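Heroin esterase (Rhodococcus sp., PDB 1LZL) probably hydrolyses esters of small molecules, heroin among them, as an acetyl esterase of the alpha/beta hydrolase fold. Local coordinates at residues A[128-133]-A[167-172]; A[206-211]-A[287-292]; A[79-84]-A[110-115]. All blocks are in the same frame, centred on the assembly; numbering follows the deposited sequence.

Contact 1 (A[128-133]-A[167-172]); sequences GPVNDC and AGTVLK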
loop_
_atom_site.group_PDB
_atom_site.type_symbol
_atom_site.label_atom_id
_atom_site.label_comp_id
_atom_site.label_asym_id
_atom_site.label_seq_id
_atom_site.Cartn_x
_atom_site.Cartn_y
_atom_site.Cartn_z
ATOM N N GLY A 128 7.505 -5.355 13.504
ATOM C CA GLY A 128 6.113 -5.720 13.813
ATOM C C GLY A 128 5.113 -5.556 12.699
ATOM O O GLY A 128 4.322 -6.437 12.413
ATOM N N PRO A 129 5.072 -4.359 12.098
ATOM C CA PRO A 129 4.042 -4.148 11.064
ATOM C C PRO A 129 4.185 -5.093 9.886
ATOM O O PRO A 129 3.144 -5.581 9.385
ATOM C CB PRO A 129 4.238 -2.669 10.653
ATOM C CG PRO A 129 4.755 -2.059 11.941
ATOM C CD PRO A 129 5.784 -3.119 12.405
ATOM N N VAL A 130 5.415 -5.323 9.390
ATOM C CA VAL A 130 5.487 -6.241 8.252
ATOM C C VAL A 130 5.186 -7.654 8.749
ATOM O O VAL A 130 4.574 -8.442 8.019
ATOM C CB VAL A 130 6.849 -6.163 7.526
ATOM C CG1 VAL A 130 7.937 -6.868 8.290
ATOM C CG2 VAL A 130 6.711 -6.709 6.099
ATOM N N ASN A 131 5.553 -7.987 10.003
ATOM C CA ASN A 131 5.223 -9.311 10.539
ATOM C C ASN A 131 3.701 -9.492 10.588
ATOM O O ASN A 131 3.209 -10.613 10.312
ATOM C CB ASN A 131 5.863 -9.557 11.916
ATOM C CG ASN A 131 7.380 -9.802 11.791
ATOM O OD1 ASN A 131 7.861 -10.037 10.665
ATOM N ND2 ASN A 131 8.080 -9.764 12.918
ATOM N N ASP A 132 2.937 -8.458 10.911
ATOM C CA ASP A 132 1.478 -8.591 10.935
ATOM C C ASP A 132 0.944 -8.878 9.541
ATOM O O ASP A 132 0.011 -9.663 9.353
ATOM C CB ASP A 132 0.818 -7.297 11.448
ATOM C CG ASP A 132 1.136 -7.053 12.919
ATOM O OD1 ASP A 132 1.550 -7.993 13.636
ATOM O OD2 ASP A 132 0.917 -5.880 13.357
ATOM N N CYS A 133 1.550 -8.224 8.526
ATOM C CA CYS A 133 1.060 -8.443 7.147
ATOM C C CYS A 133 1.403 -9.872 6.697
ATOM O O CYS A 133 0.595 -10.527 6.027
ATOM C CB CYS A 133 1.708 -7.399 6.231
ATOM S SG CYS A 133 1.109 -5.698 6.575
ATOM N N ALA A 167 5.464 -4.743 -0.514
ATOM C CA ALA A 167 6.727 -5.171 -1.154
ATOM C C ALA A 167 7.586 -5.951 -0.171
ATOM O O ALA A 167 8.214 -6.963 -0.565
ATOM C CB ALA A 167 7.479 -3.969 -1.696
ATOM N N GLY A 168 7.651 -5.569 1.093
ATOM C CA GLY A 168 8.416 -6.308 2.070
ATOM C C GLY A 168 7.819 -7.668 2.375
ATOM O O GLY A 168 8.574 -8.673 2.533
ATOM N N THR A 169 6.490 -7.711 2.462
ATOM C CA THR A 169 5.785 -8.971 2.645
ATOM C C THR A 169 6.011 -9.904 1.457
ATOM O O THR A 169 6.179 -11.130 1.658
ATOM C CB THR A 169 4.278 -8.692 2.808
ATOM O OG1 THR A 169 4.146 -7.916 4.032
ATOM C CG2 THR A 169 3.514 -9.991 2.987
ATOM N N VAL A 170 6.032 -9.388 0.248
ATOM C CA VAL A 170 6.256 -10.215 -0.950
ATOM C C VAL A 170 7.694 -10.704 -1.001
ATOM O O VAL A 170 7.892 -11.895 -1.332
ATOM C CB VAL A 170 5.841 -9.433 -2.207
ATOM C CG1 VAL A 170 6.351 -10.123 -3.488
ATOM C CG2 VAL A 170 4.322 -9.265 -2.244
ATOM N N LEU A 171 8.673 -9.913 -0.619
ATOM C CA LEU A 171 10.052 -10.370 -0.472
ATOM C C LEU A 171 10.109 -11.503 0.557
ATOM O O LEU A 171 10.732 -12.543 0.290
ATOM C CB LEU A 171 11.026 -9.260 -0.066
ATOM C CG LEU A 171 11.392 -8.359 -1.254
ATOM C CD1 LEU A 171 11.886 -7.015 -0.730
ATOM C CD2 LEU A 171 12.439 -9.070 -2.119
ATOM N N LYS A 172 9.471 -11.296 1.716
ATOM C CA LYS A 172 9.493 -12.291 2.785
ATOM C C LYS A 172 8.837 -13.571 2.329
ATOM O O LYS A 172 9.356 -14.691 2.600
ATOM C CB LYS A 172 8.794 -11.700 4.034
ATOM C CG LYS A 172 8.890 -12.686 5.212
ATOM C CD LYS A 172 8.620 -11.924 6.515
ATOM C CE LYS A 172 9.914 -11.201 6.922
ATOM N NZ LYS A 172 10.669 -11.907 8.015
#
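Val130 and Thr169 stand where the backbones of two helical segments come nearest, their CA atoms 6.2 Å apart. Between 128-133 and 167-172 the axes approach to 9.3 Å and cross at -64°, well away from a parallel alignment; beyond these residues the contact continues along helix 128-142 to Tyr134 and Leu137. Within the helices Asp132 N bonds to Gly128 O and Lys172 N to Gly168 O; no hydrogen bond passes between the segments.

Val130 reaches across with one branch. Its CG2 lies anti to the backbone N while CG1 sits between N and the carbonyl carbon (chi1 76°), which sends CG2 over the start of the facing turn, 4.0 Å from Gly168 C and 3.5 Å from Thr169 OG1. The two side chains run past each other in opposite directions. A CB on Gly168 would point toward the valine and come close to Val130 CG2, so the glycine eases the approach. The two helices, 128-142 and 161-176, are neighbours on one side of the central sheet of the alpha/beta hydrolase fold; the second of them follows strand 153-159 through what is probably the nucleophile elbow. Cys133 meets the same threonine from one turn further on, its CB 3.3 Å from Thr169 OG1. That hydroxyl oxygen, wedged between two carbon neighbours, is hydrogen-bonded back within its own helix to Leu165 O, which holds the threonine branch in place.

Where the contact is partly exposed, the end of Lys172 approaches the amide of Asn131, NZ 4.3 Å from Asn131 OD1, a loose approach; the lysine also makes a cation-pi contact with Tyr237. Tyr221 of helix 211-222 covers Val130, and Asp132, turned away from the facing helix, forms a salt bridge with Arg119.

Contact 2 (A[206-211]-A[287-292]); sequences TPLWHR and GTFHGS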
loop_
_atom_site.group_PDB
_atom_site.type_symbol
_atom_site.label_atom_id
_atom_site.label_comp_id
_atom_site.label_asym_id
_atom_site.label_seq_id
_atom_site.Cartn_x
_atom_site.Cartn_y
_atom_site.Cartn_z
ATOM N N THR A 206 5.790 19.590 -1.231
ATOM C CA THR A 206 4.743 19.132 -2.144
ATOM C C THR A 206 3.499 18.707 -1.414
ATOM O O THR A 206 3.500 18.539 -0.164
ATOM C CB THR A 206 5.314 17.948 -2.961
ATOM O OG1 THR A 206 6.189 17.138 -2.128
ATOM C CG2 THR A 206 6.120 18.487 -4.127
ATOM N N PRO A 207 2.346 18.578 -2.033
ATOM C CA PRO A 207 1.093 18.225 -1.375
ATOM C C PRO A 207 1.161 16.848 -0.680
ATOM O O PRO A 207 1.671 15.896 -1.268
ATOM C CB PRO A 207 0.117 18.207 -2.543
ATOM C CG PRO A 207 0.681 19.178 -3.543
ATOM C CD PRO A 207 2.163 18.870 -3.490
ATOM N N LEU A 208 0.656 16.829 0.555
ATOM C CA LEU A 208 0.447 15.695 1.423
ATOM C C LEU A 208 1.725 15.018 1.856
ATOM O O LEU A 208 1.940 14.764 3.071
ATOM C CB LEU A 208 -0.512 14.710 0.738
ATOM C CG LEU A 208 -1.925 15.285 0.528
ATOM C CD1 LEU A 208 -2.821 14.165 0.036
ATOM C CD2 LEU A 208 -2.384 15.938 1.820
ATOM N N TRP A 209 2.636 14.614 0.962
ATOM C CA TRP A 209 3.898 13.977 1.319
ATOM C C TRP A 209 5.024 14.851 0.784
ATOM O O TRP A 209 4.854 15.459 -0.274
ATOM C CB TRP A 209 4.034 12.571 0.757
ATOM C CG TRP A 209 4.910 11.643 1.584
ATOM C CD1 TRP A 209 6.058 11.013 1.245
ATOM C CD2 TRP A 209 4.635 11.256 2.953
ATOM N NE1 TRP A 209 6.546 10.245 2.291
ATOM C CE2 TRP A 209 5.677 10.399 3.331
ATOM C CE3 TRP A 209 3.588 11.603 3.815
ATOM C CZ2 TRP A 209 5.721 9.825 4.622
ATOM C CZ3 TRP A 209 3.646 11.028 5.103
ATOM C CH2 TRP A 209 4.686 10.176 5.479
ATOM N N HIS A 210 6.121 14.805 1.505
ATOM C CA HIS A 210 7.240 15.720 1.276
ATOM C C HIS A 210 8.393 15.202 2.095
ATOM O O HIS A 210 8.230 14.324 2.983
ATOM C CB HIS A 210 6.860 17.166 1.590
ATOM C CG HIS A 210 6.197 17.368 2.926
ATOM N ND1 HIS A 210 4.935 17.913 3.053
ATOM C CD2 HIS A 210 6.641 17.055 4.178
ATOM C CE1 HIS A 210 4.641 17.936 4.347
ATOM N NE2 HIS A 210 5.660 17.435 5.021
ATOM N N ARG A 211 9.574 15.764 1.846
ATOM C CA ARG A 211 10.759 15.264 2.512
ATOM C C ARG A 211 10.646 15.357 4.049
ATOM O O ARG A 211 11.005 14.376 4.726
ATOM C CB ARG A 211 11.963 16.015 1.973
ATOM C CG ARG A 211 13.267 15.402 2.511
ATOM C CD ARG A 211 14.439 16.251 2.006
ATOM N NE ARG A 211 15.654 15.709 2.623
ATOM C CZ ARG A 211 16.295 14.664 2.125
ATOM N NH1 ARG A 211 15.897 14.036 1.023
ATOM N NH2 ARG A 211 17.387 14.191 2.716
ATOM N N GLY A 287 1.101 15.209 -13.820
ATOM C CA GLY A 287 0.285 16.307 -13.251
ATOM C C GLY A 287 -0.352 15.966 -11.928
ATOM O O GLY A 287 -1.268 16.618 -11.426
ATOM N N THR A 288 0.096 14.912 -11.274
ATOM C CA THR A 288 -0.486 14.354 -10.059
ATOM C C THR A 288 0.403 14.588 -8.843
ATOM O O THR A 288 1.534 15.066 -8.976
ATOM C CB THR A 288 -0.682 12.841 -10.244
ATOM O OG1 THR A 288 0.573 12.310 -10.676
ATOM C CG2 THR A 288 -1.730 12.566 -11.298
ATOM N N PHE A 289 -0.116 14.230 -7.661
ATOM C CA PHE A 289 0.711 14.360 -6.440
ATOM C C PHE A 289 0.435 13.124 -5.572
ATOM O O PHE A 289 -0.468 12.346 -5.848
ATOM C CB PHE A 289 0.462 15.689 -5.720
ATOM C CG PHE A 289 -0.970 15.962 -5.303
ATOM C CD1 PHE A 289 -1.467 15.425 -4.125
ATOM C CD2 PHE A 289 -1.819 16.750 -6.078
ATOM C CE1 PHE A 289 -2.772 15.676 -3.747
ATOM C CE2 PHE A 289 -3.133 17.013 -5.716
ATOM C CZ PHE A 289 -3.609 16.454 -4.548
ATOM N N HIS A 290 1.238 13.021 -4.467
ATOM C CA HIS A 290 0.985 11.905 -3.561
ATOM C C HIS A 290 -0.415 11.892 -2.981
ATOM O O HIS A 290 -0.737 12.813 -2.216
ATOM C CB HIS A 290 2.002 11.962 -2.423
ATOM C CG HIS A 290 1.902 10.727 -1.556
ATOM N ND1 HIS A 290 2.603 9.590 -1.845
ATOM C CD2 HIS A 290 1.231 10.482 -0.397
ATOM C CE1 HIS A 290 2.356 8.659 -0.906
ATOM N NE2 HIS A 290 1.529 9.191 -0.019
ATOM N N GLY A 291 -1.263 10.904 -3.254
ATOM C CA GLY A 291 -2.635 10.928 -2.738
ATOM C C GLY A 291 -3.615 11.695 -3.618
ATOM O O GLY A 291 -4.791 11.824 -3.206
ATOM N N SER A 292 -3.225 12.167 -4.808
ATOM C CA SER A 292 -4.254 12.836 -5.634
ATOM C C SER A 292 -5.358 11.909 -6.101
ATOM O O SER A 292 -6.466 12.339 -6.543
ATOM C CB SER A 292 -3.587 13.594 -6.794
ATOM O OG SER A 292 -2.889 12.709 -7.673
HETATM O O HOH W 1 3.033 14.870 -3.429
#
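Pro207 lies against Phe289, and Trp209 against His290, two CH-pi contacts made side by side between two loops. Pro207 CB sits over one face of the phenyl ring, 3.9 Å from the centroid of Phe289. Ser292 CB covers the opposite face, clamping the ring, while Leu208 CD1 approaches its edge 4.1 Å from Phe289 CE1. The ring takes this slot because Phe289 CG is tucked between its own N and carbonyl carbon (chi1 57°). With an alanine here, Pro207 CB and Ser292 CB would probably lose the ring between them, leaving a gap beside Leu208.

Leu208 CD1 also lies 3.4 Å from His290 O, a buried oxygen that has no polar partner. In the type II turn from Phe289 to Ser292, Gly291 has positive phi, and a CB on it would clash with this leucine methyl.

His290 CG stands anti to the backbone N (chi1 -173°), which carries the imidazole past Trp209 CB, seated over one ring face 3.9 Å from the centroid of His290. The five-membered ring of Trp209 is oblique to the imidazole, planes at 32°. A water accepts from His290 N and donates to Pro207 O (each 2.8 Å), tying the backbones together. His290 ND1 is hydrogen-bonded to Asp260 OD2 and the ring touches Ser160, geometry consistent with the Ser-His-Asp catalytic triad of alpha/beta hydrolases.

Contact 3 (A[79-84]-A[110-115]); sequences VPVLLW and GFAVAN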
loop_
_atom_site.group_PDB
_atom_site.type_symbol
_atom_site.label_atom_id
_atom_site.label_comp_id
_atom_site.label_asym_id
_atom_site.label_seq_id
_atom_site.Cartn_x
_atom_site.Cartn_y
_atom_site.Cartn_z
ATOM N N VAL A 79 -12.499 -18.072 -5.060
ATOM C CA VAL A 79 -12.158 -16.910 -5.889
ATOM C C VAL A 79 -10.766 -16.412 -5.548
ATOM O O VAL A 79 -10.277 -16.739 -4.457
ATOM C CB VAL A 79 -13.122 -15.738 -5.694
ATOM C CG1 VAL A 79 -14.494 -16.080 -6.295
ATOM C CG2 VAL A 79 -13.240 -15.404 -4.208
ATOM N N PRO A 80 -10.138 -15.658 -6.433
ATOM C CA PRO A 80 -8.857 -15.029 -6.056
ATOM C C PRO A 80 -9.036 -14.086 -4.872
ATOM O O PRO A 80 -10.157 -13.628 -4.584
ATOM C CB PRO A 80 -8.482 -14.196 -7.305
ATOM C CG PRO A 80 -9.206 -14.850 -8.439
ATOM C CD PRO A 80 -10.521 -15.330 -7.817
ATOM N N VAL A 81 -7.907 -13.782 -4.200
ATOM C CA VAL A 81 -7.964 -12.843 -3.084
ATOM C C VAL A 81 -6.855 -11.792 -3.221
ATOM O O VAL A 81 -5.751 -12.121 -3.636
ATOM C CB VAL A 81 -7.845 -13.564 -1.744
ATOM C CG1 VAL A 81 -6.525 -14.323 -1.633
ATOM C CG2 VAL A 81 -8.012 -12.600 -0.555
ATOM N N LEU A 82 -7.162 -10.555 -2.857
ATOM C CA LEU A 82 -6.188 -9.484 -2.755
ATOM C C LEU A 82 -5.942 -9.250 -1.263
ATOM O O LEU A 82 -6.895 -8.879 -0.568
ATOM C CB LEU A 82 -6.704 -8.212 -3.414
ATOM C CG LEU A 82 -5.893 -6.921 -3.171
ATOM C CD1 LEU A 82 -4.479 -7.040 -3.755
ATOM C CD2 LEU A 82 -6.680 -5.744 -3.753
ATOM N N LEU A 83 -4.719 -9.440 -0.795
ATOM C CA LEU A 83 -4.342 -9.001 0.557
ATOM C C LEU A 83 -3.994 -7.527 0.398
ATOM O O LEU A 83 -3.109 -7.187 -0.379
ATOM C CB LEU A 83 -3.160 -9.838 1.056
ATOM C CG LEU A 83 -2.722 -9.569 2.494
ATOM C CD1 LEU A 83 -3.593 -10.275 3.489
ATOM C CD2 LEU A 83 -1.281 -10.040 2.751
ATOM N N TRP A 84 -4.687 -6.630 1.089
ATOM C CA TRP A 84 -4.519 -5.212 0.899
ATOM C C TRP A 84 -4.014 -4.561 2.180
ATOM O O TRP A 84 -4.459 -4.930 3.278
ATOM C CB TRP A 84 -5.892 -4.553 0.531
ATOM C CG TRP A 84 -5.684 -3.072 0.329
ATOM C CD1 TRP A 84 -6.069 -2.072 1.150
ATOM C CD2 TRP A 84 -5.010 -2.490 -0.781
ATOM N NE1 TRP A 84 -5.685 -0.874 0.621
ATOM C CE2 TRP A 84 -5.040 -1.096 -0.562
ATOM C CE3 TRP A 84 -4.399 -2.969 -1.937
ATOM C CZ2 TRP A 84 -4.479 -0.170 -1.443
ATOM C CZ3 TRP A 84 -3.831 -2.058 -2.833
ATOM C CH2 TRP A 84 -3.880 -0.661 -2.578
ATOM N N GLY A 110 -15.165 -9.453 -8.415
ATOM C CA GLY A 110 -15.626 -10.726 -7.886
ATOM C C GLY A 110 -14.574 -11.501 -7.121
ATOM O O GLY A 110 -14.541 -12.725 -7.014
ATOM N N PHE A 111 -13.638 -10.749 -6.534
ATOM C CA PHE A 111 -12.489 -11.250 -5.797
ATOM C C PHE A 111 -12.723 -10.959 -4.308
ATOM O O PHE A 111 -13.313 -9.930 -3.953
ATOM C CB PHE A 111 -11.173 -10.619 -6.236
ATOM C CG PHE A 111 -10.710 -10.882 -7.656
ATOM C CD1 PHE A 111 -11.330 -11.826 -8.466
ATOM C CD2 PHE A 111 -9.643 -10.135 -8.178
ATOM C CE1 PHE A 111 -10.859 -11.998 -9.755
ATOM C CE2 PHE A 111 -9.146 -10.322 -9.456
ATOM C CZ PHE A 111 -9.788 -11.275 -10.244
ATOM N N ALA A 112 -12.248 -11.875 -3.460
ATOM C CA ALA A 112 -12.180 -11.569 -2.032
ATOM C C ALA A 112 -11.057 -10.580 -1.765
ATOM O O ALA A 112 -10.078 -10.496 -2.508
ATOM C CB ALA A 112 -11.947 -12.852 -1.250
ATOM N N VAL A 113 -11.233 -9.793 -0.700
ATOM C CA VAL A 113 -10.201 -8.843 -0.315
ATOM C C VAL A 113 -9.969 -8.975 1.177
ATOM O O VAL A 113 -10.896 -8.876 1.988
ATOM C CB VAL A 113 -10.591 -7.407 -0.680
ATOM C CG1 VAL A 113 -9.446 -6.490 -0.247
ATOM C CG2 VAL A 113 -10.905 -7.241 -2.163
ATOM N N ALA A 114 -8.714 -9.223 1.538
ATOM C CA ALA A 114 -8.318 -9.359 2.950
ATOM C C ALA A 114 -7.577 -8.075 3.315
ATOM O O ALA A 114 -6.390 -7.944 2.972
ATOM C CB ALA A 114 -7.455 -10.602 3.127
ATOM N N ASN A 115 -8.270 -7.123 3.909
ATOM C CA ASN A 115 -7.718 -5.807 4.249
ATOM C C ASN A 115 -7.138 -5.810 5.652
ATOM O O ASN A 115 -7.852 -5.997 6.646
ATOM C CB ASN A 115 -8.902 -4.866 4.097
ATOM C CG ASN A 115 -8.609 -3.416 4.352
ATOM O OD1 ASN A 115 -7.434 -3.056 4.473
ATOM N ND2 ASN A 115 -9.642 -2.589 4.476
#
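Leu82 and Trp84 alternate with Ala112 and Ala114 in a ladder of four hydrogen bonds between parallel strands. Ala112 N donates to Pro80 O at 3.0 Å with a bent angle of 138°, where the segment 110-115 is only just entering its strand. The following bonds are straighter: Leu82 N to Ala112 O (2.9 Å), Ala114 N to Leu82 O (2.8 Å), and Trp84 N to Ala114 O (2.9 Å, 166°). Three of these acceptors, Ala112 O, Leu82 O and Ala114 O, also take a CA-H contact, from Val81, Val113 and Leu83. Val81 and Leu83 bond through their backbones to strand 153-159 on the other flank, to Ala155 among others.

At the start of the ladder Pro80 lies over a face of Phe111, its CB 4.0 Å from the Phe111 ring centroid. At the far end Asn115 CG lies anti to the backbone N (chi1 -178°), which brings OD1 to the edge of the indole, near its plane, 3.7 Å from Trp84 CD1. The amide's other end is tied down, Asn115 ND2 donating to Ala95 O, while Trp84 NE1 makes a weak hydrogen bond to Ser98 OG.

Ala112 and Ala114 share a sheet face with Val81 and Leu83, where Val81 CG2 spans both alanine methyls and Ile140 of helix 128-142 packs on Ala114. Leu82, Val113, Trp84 and Asn115 point to the other face, under helix 99-109, which links the two strands in a beta-alpha-beta crossover and lays Cys102 on Trp84 and Val113.

In the fold
Along the chain the contacts follow in series: contact 3 closes first, then contact 1, then contact 2. Contact 3 lies in the central sheet; strand 112-116 leads on to helix 128-142, half of contact 1. These two contacts, with centres about 17 Å apart, touch where Cys133 O packs on Leu83 CD2 at 3.8 Å, joining a helix pair to the sheet beneath it. Contact 2 sits across the centre of the chain, about 25 Å from contact 1 and about 28 Å from contact 3 between centres, in loops after helix 198-202 and strand 280-285. Sheet and helices thus form the alpha/beta hydrolase scaffold, and the loops of contact 2 bring the probable catalytic histidine to it.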